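Local atomic coordinates of uncharacterized protein (PDB entry 2QDR), a protein that is of unknown function but has the double-stranded beta-helix fold of the cupin clan and is a putative dioxygenase. Residues E47-R51 against Q52-F56. Residues are numbered along the deposited sequence; the frame is centred on the assembly and turned at random.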
loop_
_atom_site.group_PDB
_atom_site.type_symbol
_atom_site.label_atom_id
_atom_site.label_comp_id
_atom_site.label_asym_id
_atom_site.label_seq_id
_atom_site.Cartn_x
_atom_site.Cartn_y
_atom_site.Cartn_z
ATOM N N GLU A 47 50.265 1.964 7.218
ATOM C CA GLU A 47 49.636 1.120 8.241
ATOM C C GLU A 47 48.140 1.382 8.274
ATOM O O GLU A 47 47.643 2.261 7.564
ATOM C CB GLU A 47 50.225 1.394 9.647
ATOM C CG GLU A 47 51.680 0.960 9.938
ATOM C CD GLU A 47 51.905 -0.570 9.964
ATOM O OE1 GLU A 47 50.950 -1.346 9.755
ATOM O OE2 GLU A 47 53.054 -1.003 10.213
ATOM N N TYR A 48 47.430 0.588 9.075
ATOM C CA TYR A 48 45.994 0.740 9.275
ATOM C C TYR A 48 45.759 2.039 10.024
ATOM O O TYR A 48 46.374 2.260 11.067
ATOM C CB TYR A 48 45.397 -0.458 10.029
ATOM C CG TYR A 48 44.010 -0.222 10.625
ATOM C CD1 TYR A 48 42.900 0.015 9.808
ATOM C CD2 TYR A 48 43.799 -0.295 12.015
ATOM C CE1 TYR A 48 41.635 0.230 10.353
ATOM C CE2 TYR A 48 42.535 -0.100 12.565
ATOM C CZ TYR A 48 41.456 0.162 11.731
ATOM O OH TYR A 48 40.203 0.357 12.255
ATOM N N LEU A 49 44.905 2.894 9.451
ATOM C CA LEU A 49 44.538 4.196 9.997
ATOM C C LEU A 49 43.121 4.080 10.540
ATOM O O LEU A 49 42.170 4.128 9.761
ATOM C CB LEU A 49 44.625 5.262 8.912
ATOM C CG LEU A 49 45.991 5.397 8.238
ATOM C CD1 LEU A 49 45.964 6.565 7.270
ATOM C CD2 LEU A 49 47.115 5.591 9.249
ATOM N N PRO A 50 42.969 3.930 11.877
ATOM C CA PRO A 50 41.615 3.752 12.409
ATOM C C PRO A 50 40.698 4.952 12.249
ATOM O O PRO A 50 41.148 6.082 12.337
ATOM C CB PRO A 50 41.851 3.494 13.906
ATOM C CG PRO A 50 43.286 3.189 14.039
ATOM C CD PRO A 50 43.968 3.920 12.964
ATOM N N ARG A 51 39.428 4.657 11.976
ATOM C CA ARG A 51 38.361 5.634 11.803
ATOM C C ARG A 51 38.650 6.710 10.748
ATOM O O ARG A 51 38.106 7.810 10.831
ATOM C CB ARG A 51 38.072 6.280 13.157
ATOM C CG ARG A 51 37.855 5.266 14.252
ATOM C CD ARG A 51 37.374 5.911 15.490
ATOM N NE ARG A 51 37.117 4.944 16.549
ATOM C CZ ARG A 51 36.612 5.253 17.743
ATOM N NH1 ARG A 51 36.285 6.508 18.053
ATOM N NH2 ARG A 51 36.418 4.299 18.646
ATOM N N GLN A 52 39.451 6.362 9.735
ATOM C CA GLN A 52 39.836 7.293 8.676
ATOM C C GLN A 52 39.425 6.802 7.298
ATOM O O GLN A 52 39.887 5.762 6.847
ATOM C CB GLN A 52 41.360 7.534 8.704
ATOM C CG GLN A 52 41.880 8.540 7.648
ATOM C CD GLN A 52 41.272 9.932 7.786
ATOM O OE1 GLN A 52 41.430 10.593 8.817
ATOM N NE2 GLN A 52 40.611 10.398 6.726
ATOM N N TYR A 53 38.562 7.569 6.633
ATOM C CA TYR A 53 38.126 7.248 5.276
ATOM C C TYR A 53 39.307 7.499 4.363
ATOM O O TYR A 53 40.088 8.423 4.621
ATOM C CB TYR A 53 36.918 8.093 4.830
ATOM C CG TYR A 53 37.126 9.608 4.845
ATOM C CD1 TYR A 53 37.719 10.270 3.774
ATOM C CD2 TYR A 53 36.708 10.377 5.929
ATOM C CE1 TYR A 53 37.918 11.643 3.798
ATOM C CE2 TYR A 53 36.900 11.752 5.958
ATOM C CZ TYR A 53 37.501 12.379 4.888
ATOM O OH TYR A 53 37.690 13.741 4.899
ATOM N N GLN A 54 39.482 6.662 3.341
ATOM C CA GLN A 54 40.576 6.833 2.375
ATOM C C GLN A 54 40.062 6.586 0.966
ATOM O O GLN A 54 39.422 5.566 0.723
ATOM C CB GLN A 54 41.735 5.893 2.648
ATOM C CG GLN A 54 42.332 6.000 4.037
ATOM C CD GLN A 54 43.576 5.155 4.186
ATOM O OE1 GLN A 54 44.333 4.981 3.237
ATOM N NE2 GLN A 54 43.822 4.666 5.390
ATOM N N PHE A 55 40.352 7.519 0.054
ATOM C CA PHE A 55 39.935 7.436 -1.331
ATOM C C PHE A 55 41.142 7.521 -2.249
ATOM O O PHE A 55 42.042 8.325 -2.002
ATOM C CB PHE A 55 39.023 8.605 -1.706
ATOM C CG PHE A 55 37.945 8.914 -0.703
ATOM C CD1 PHE A 55 37.102 7.920 -0.243
ATOM C CD2 PHE A 55 37.682 10.237 -0.327
ATOM C CE1 PHE A 55 36.072 8.202 0.661
ATOM C CE2 PHE A 55 36.638 10.543 0.568
ATOM C CZ PHE A 55 35.836 9.516 1.064
ATOM N N PHE A 56 41.160 6.724 -3.317
ATOM C CA PHE A 56 42.268 6.766 -4.282
ATOM C C PHE A 56 41.930 6.137 -5.641
ATOM O O PHE A 56 41.038 5.292 -5.759
ATOM C CB PHE A 56 43.544 6.127 -3.711
ATOM C CG PHE A 56 43.377 4.719 -3.241
ATOM C CD1 PHE A 56 43.022 4.454 -1.923
ATOM C CD2 PHE A 56 43.614 3.652 -4.099
ATOM C CE1 PHE A 56 42.888 3.154 -1.473
ATOM C CE2 PHE A 56 43.479 2.343 -3.656
ATOM C CZ PHE A 56 43.123 2.093 -2.339
HETATM O O HOH W 1 41.673 3.875 7.130
HETATM O O HOH W 2 37.247 9.673 8.941
#
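Three groups grip one water at the mouth of the turn, and it ties Leu49 to Gln52 and Gln54. It gives one hydrogen to Leu49 O, at 2.7 Å from the water oxygen, and the other to Gln52 O. It accepts from the side-chain amide, Gln54 NE2 lying 2.9 Å from the water oxygen. The chain reverses here through a type II beta turn from Leu49 to Gln52. Leu49 O and Gln52 N are 3.5 Å apart and make no direct hydrogen bond; the water joins the two carbonyl oxygens of the turn's end residues. Gln54 extends beyond CG and brings its amide back to the loop. There Leu49 CD1 rests 3.4 Å from Gln54 NE2, and the two side chains cross at about a right angle. The other end of that amide is held too, because Gln54 OE1 is hydrogen-bonded to Thr42 OG1. Both ends of the amide thus have partners, which fixes its rotation. The Gln52 side chain bends at chi2 (60°) and turns forward along the chain, where Gln52 NE2 donates to Tyr53 O at 2.9 Å. The bond is nearly straight (166°) and meets a lone pair in the carbonyl plane. The same nitrogen sits over the centre of the Tyr53 ring, 3.8 Å above its plane. A second water receives only a weak bond from Tyr53 N and donates to Arg51 O. Arg51 packs on Trp127 of a neighbouring subunit, while Tyr53 lies beside a bound buffer molecule. The turn leads from the loop after strand 41-42 into strand 54-57, an outermost strand of a seven-stranded antiparallel sheet within this chain, where Gln54 and Phe56 pair through backbone hydrogen bonds with Tyr263 and Tyr261 of strand 260-264.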